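Local structure of putative antitoxin HigA3 (Mycobacterium tuberculosis H37Rv, 6LTZ) at residues A42-R45 against K46-H50; S72-L75 against S76-E79. The protein probably acts as the DNA-binding antitoxin of a type II toxin-antitoxin system, working as a dimer that bends DNA. All blocks are in the same frame, centred on the assembly; numbering follows the deposited sequence.

Contact 1: A42-R45 against K46-H50; sequences AEIR and KALGH. With GOL (glycerol), chain D.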
loop_
_atom_site.group_PDB
_atom_site.type_symbol
_atom_site.label_atom_id
_atom_site.label_comp_id
_atom_site.label_asym_id
_atom_site.label_seq_id
_atom_site.Cartn_x
_atom_site.Cartn_y
_atom_site.Cartn_z
ATOM N N ALA A 42 -10.692 8.714 -6.654
ATOM C CA ALA A 42 -11.982 9.375 -6.832
ATOM C C ALA A 42 -13.010 8.476 -7.524
ATOM O O ALA A 42 -14.184 8.472 -7.150
ATOM C CB ALA A 42 -11.801 10.661 -7.612
ATOM N N GLU A 43 -12.562 7.730 -8.533
ATOM C CA GLU A 43 -13.402 6.768 -9.252
ATOM C C GLU A 43 -14.081 5.809 -8.289
ATOM O O GLU A 43 -15.287 5.553 -8.369
ATOM C CB GLU A 43 -12.566 5.960 -10.246
ATOM C CG GLU A 43 -12.668 6.391 -11.694
ATOM C CD GLU A 43 -11.773 5.558 -12.598
ATOM O OE1 GLU A 43 -10.540 5.573 -12.396
ATOM O OE2 GLU A 43 -12.307 4.872 -13.496
ATOM N N ILE A 44 -13.260 5.275 -7.394
ATOM C CA ILE A 44 -13.684 4.361 -6.350
ATOM C C ILE A 44 -14.743 4.998 -5.452
ATOM O O ILE A 44 -15.809 4.423 -5.239
ATOM C CB ILE A 44 -12.467 3.920 -5.510
ATOM C CG1 ILE A 44 -11.510 3.096 -6.372
ATOM C CG2 ILE A 44 -12.890 3.135 -4.298
ATOM C CD1 ILE A 44 -10.184 2.804 -5.715
ATOM N N ARG A 45 -14.447 6.190 -4.946
ATOM C CA ARG A 45 -15.366 6.905 -4.064
ATOM C C ARG A 45 -16.729 7.099 -4.723
ATOM O O ARG A 45 -17.762 6.798 -4.128
ATOM C CB ARG A 45 -14.776 8.261 -3.654
ATOM C CG ARG A 45 -15.724 9.121 -2.821
ATOM C CD ARG A 45 -15.018 10.317 -2.189
ATOM N NE ARG A 45 -14.368 11.177 -3.176
ATOM C CZ ARG A 45 -15.011 12.019 -3.977
ATOM N NH1 ARG A 45 -16.334 12.114 -3.921
ATOM N NH2 ARG A 45 -14.332 12.762 -4.843
ATOM N N LYS A 46 -16.722 7.568 -5.967
ATOM C CA LYS A 46 -17.955 7.937 -6.660
ATOM C C LYS A 46 -18.832 6.748 -7.056
ATOM O O LYS A 46 -20.037 6.901 -7.243
ATOM C CB LYS A 46 -17.622 8.766 -7.902
ATOM C CG LYS A 46 -17.063 10.150 -7.592
ATOM C CD LYS A 46 -16.492 10.815 -8.836
ATOM C CE LYS A 46 -16.854 12.293 -8.897
ATOM N NZ LYS A 46 -15.780 13.169 -8.350
ATOM N N ALA A 47 -18.235 5.567 -7.180
ATOM C CA ALA A 47 -18.981 4.390 -7.621
ATOM C C ALA A 47 -19.524 3.581 -6.449
ATOM O O ALA A 47 -20.478 2.814 -6.598
ATOM C CB ALA A 47 -18.105 3.512 -8.497
ATOM N N LEU A 48 -18.882 3.772 -5.297
ATOM C CA LEU A 48 -19.199 2.934 -4.119
ATOM C C LEU A 48 -20.045 3.625 -3.064
ATOM O O LEU A 48 -20.062 3.153 -1.909
ATOM C CB LEU A 48 -17.907 2.515 -3.449
ATOM C CG LEU A 48 -17.229 1.280 -4.041
ATOM C CD1 LEU A 48 -17.049 1.429 -5.543
ATOM C CD2 LEU A 48 -15.890 1.021 -3.366
ATOM N N GLY A 49 -20.711 4.690 -3.450
ATOM C CA GLY A 49 -21.525 5.428 -2.512
ATOM C C GLY A 49 -21.561 6.884 -2.904
ATOM O O GLY A 49 -21.223 7.240 -4.034
ATOM N N HIS A 50 -21.956 7.727 -1.962
ATOM C CA HIS A 50 -22.218 9.123 -2.271
ATOM C C HIS A 50 -21.398 10.063 -1.407
ATOM O O HIS A 50 -21.738 11.233 -1.261
ATOM C CB HIS A 50 -23.710 9.409 -2.114
ATOM C CG HIS A 50 -24.568 8.593 -3.028
ATOM N ND1 HIS A 50 -25.120 7.386 -2.655
ATOM C CD2 HIS A 50 -24.955 8.803 -4.309
ATOM C CE1 HIS A 50 -25.817 6.892 -3.663
ATOM N NE2 HIS A 50 -25.732 7.733 -4.678
HETATM C C1 GOL D . -16.649 15.633 -3.990
HETATM O O1 GOL D . -16.037 16.869 -3.718
HETATM C C2 GOL D . -16.808 15.509 -5.484
HETATM O O2 GOL D . -15.518 15.340 -6.022
HETATM C C3 GOL D . -17.647 14.311 -5.874
HETATM O O3 GOL D . -18.397 14.644 -7.023
#
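A42 O accepts the amide of K46 at 2.9 Å, an i to i+4 bond with an N-H...O angle of 161°, and the K46 side chain rises past the same oxygen, its CG 3.4 Å away. Beyond it the bonding grows weaker and is shared between i-3 and i-4 carbonyls as the helix ends: E43 O and I44 O both take the amide of A47, whose small CB rests against E43 O. I44, buried and branched, sets its CG2, anti to the backbone N, beside CD2 of L48 at 3.8 Å, and both apolar side chains pack on the second subunit, against V105 and F100. L48 N is held weakly by I44 O and R45 O as the chain leaves helical geometry. R45 turns inward, where NE forms a salt bridge with E71 and NH1 bonds A51 O. Its chain bends at chi3 (57°), and NH2 donates to O2 of a glycerol, probably from the crystallisation liquor, at 3.1 Å. K46 CG lies over one guanidinium face, while K46 NZ reaches the same glycerol oxygen weakly at 3.2 Å. R45 NH2 and K46 NZ lie 3.8 Å apart, a like-charge proximity that E71 and the shared oxygen probably ease.

Contact 2: S72-L75 against S76-E79; sequences SGDL and SHTE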
loop_
_atom_site.group_PDB
_atom_site.type_symbol
_atom_site.label_atom_id
_atom_site.label_comp_id
_atom_site.label_asym_id
_atom_site.label_seq_id
_atom_site.Cartn_x
_atom_site.Cartn_y
_atom_site.Cartn_z
ATOM N N SER A 72 -6.097 13.400 -6.569
ATOM C CA SER A 72 -5.595 14.034 -7.782
ATOM C C SER A 72 -4.139 13.672 -8.032
ATOM O O SER A 72 -3.782 13.191 -9.108
ATOM C CB SER A 72 -5.745 15.556 -7.699
ATOM O OG SER A 72 -4.855 16.106 -6.742
ATOM N N GLY A 73 -3.306 13.902 -7.024
ATOM C CA GLY A 73 -1.874 13.742 -7.165
ATOM C C GLY A 73 -1.403 12.312 -7.320
ATOM O O GLY A 73 -2.191 11.369 -7.333
ATOM N N ASP A 74 -0.092 12.163 -7.444
ATOM C CA ASP A 74 0.539 10.859 -7.537
ATOM C C ASP A 74 0.720 10.258 -6.142
ATOM O O ASP A 74 1.136 10.946 -5.209
ATOM C CB ASP A 74 1.875 10.988 -8.268
ATOM C CG ASP A 74 2.844 9.898 -7.905
ATOM O OD1 ASP A 74 2.647 8.744 -8.343
ATOM O OD2 ASP A 74 3.813 10.211 -7.186
ATOM N N LEU A 75 0.395 8.975 -6.005
ATOM C CA LEU A 75 0.385 8.316 -4.702
ATOM C C LEU A 75 1.736 7.756 -4.261
ATOM O O LEU A 75 1.803 7.031 -3.271
ATOM C CB LEU A 75 -0.631 7.176 -4.702
ATOM C CG LEU A 75 -2.088 7.520 -5.000
ATOM C CD1 LEU A 75 -2.931 6.263 -4.942
ATOM C CD2 LEU A 75 -2.598 8.557 -4.020
ATOM N N SER A 76 2.803 8.085 -4.984
ATOM C CA SER A 76 4.117 7.510 -4.701
ATOM C C SER A 76 4.617 7.839 -3.304
ATOM O O SER A 76 5.305 7.030 -2.688
ATOM C CB SER A 76 5.151 7.980 -5.725
ATOM O OG SER A 76 4.782 7.593 -7.034
ATOM N N HIS A 77 4.283 9.025 -2.804
ATOM C CA HIS A 77 4.774 9.432 -1.497
ATOM C C HIS A 77 3.682 9.347 -0.428
ATOM O O HIS A 77 3.823 9.886 0.668
ATOM C CB HIS A 77 5.361 10.843 -1.574
ATOM C CG HIS A 77 6.537 10.947 -2.497
ATOM N ND1 HIS A 77 6.408 11.241 -3.838
ATOM C CD2 HIS A 77 7.861 10.767 -2.276
ATOM C CE1 HIS A 77 7.605 11.251 -4.401
ATOM N NE2 HIS A 77 8.503 10.968 -3.475
ATOM N N THR A 78 2.606 8.643 -0.751
ATOM C CA THR A 78 1.520 8.426 0.203
ATOM C C THR A 78 1.819 7.218 1.088
ATOM O O THR A 78 2.156 6.143 0.586
ATOM C CB THR A 78 0.184 8.222 -0.523
ATOM O OG1 THR A 78 -0.103 9.382 -1.309
ATOM C CG2 THR A 78 -0.951 8.002 0.474
ATOM N N GLU A 79 1.710 7.396 2.404
ATOM C CA GLU A 79 1.954 6.300 3.338
ATOM C C GLU A 79 0.842 5.255 3.265
ATOM O O GLU A 79 -0.320 5.590 3.027
ATOM C CB GLU A 79 2.084 6.825 4.772
ATOM C CG GLU A 79 3.197 7.846 4.957
ATOM C CD GLU A 79 3.421 8.222 6.412
ATOM O OE1 GLU A 79 2.652 7.765 7.283
ATOM O OE2 GLU A 79 4.376 8.976 6.685
#
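D74 and S76 meet through their polar ends, at the open side of this turn. The OG of S76 lies 2.8 Å from both OD1 and OD2 of D74, straddled by the carboxylate. The amide of S76 adds a weak bond to OD2 at 3.2 Å. CG of D74 stands anti to the backbone N (chi1 155°), and its one-methylene arm puts an oxygen within weak bonding distance of the amide two residues on, an Asx-turn-like link. The H77 ring is looser still: its ND1 is 4.4 Å from D74 OD2, and it packs on E79 of the second subunit, while OE1 of this chain's E79 makes a weak bond to ND1 of H77 of the second subunit. The other side is closer packed. T78 N donates to L75 O at 3.1 Å, closing a type I beta turn with S76 and H77 at its corners. L75 and T78 point the same way, CD2 of the leucine 3.8 Å from OG1 of the threonine, and both rest on L70; L75 also packs on A109 of the second subunit. The turn thus connects helix 64-72 to helix 80-89, with E79 as the N-cap residue of the latter.

How the contacts relate
Contact 1 comes first along the chain, at the end of helix 41-47, and contact 2 follows in the loop between helices 64-72 and 80-89; both belong to the Cro/C1-type helix-turn-helix domain. Their centres are 18 Å apart, and their nearest atoms, about 6 Å apart, do not touch. Helix 64-72 relates them: it supplies the acidic partner of R45 in contact 1, and L70 beneath contact 2. Between the two in sequence runs the predicted helix-turn-helix motif, 53-72, whose last residue opens contact 2. The segments flanking the predicted motif both meet the second subunit, consistent with a dimer arrangement that matters for DNA bending.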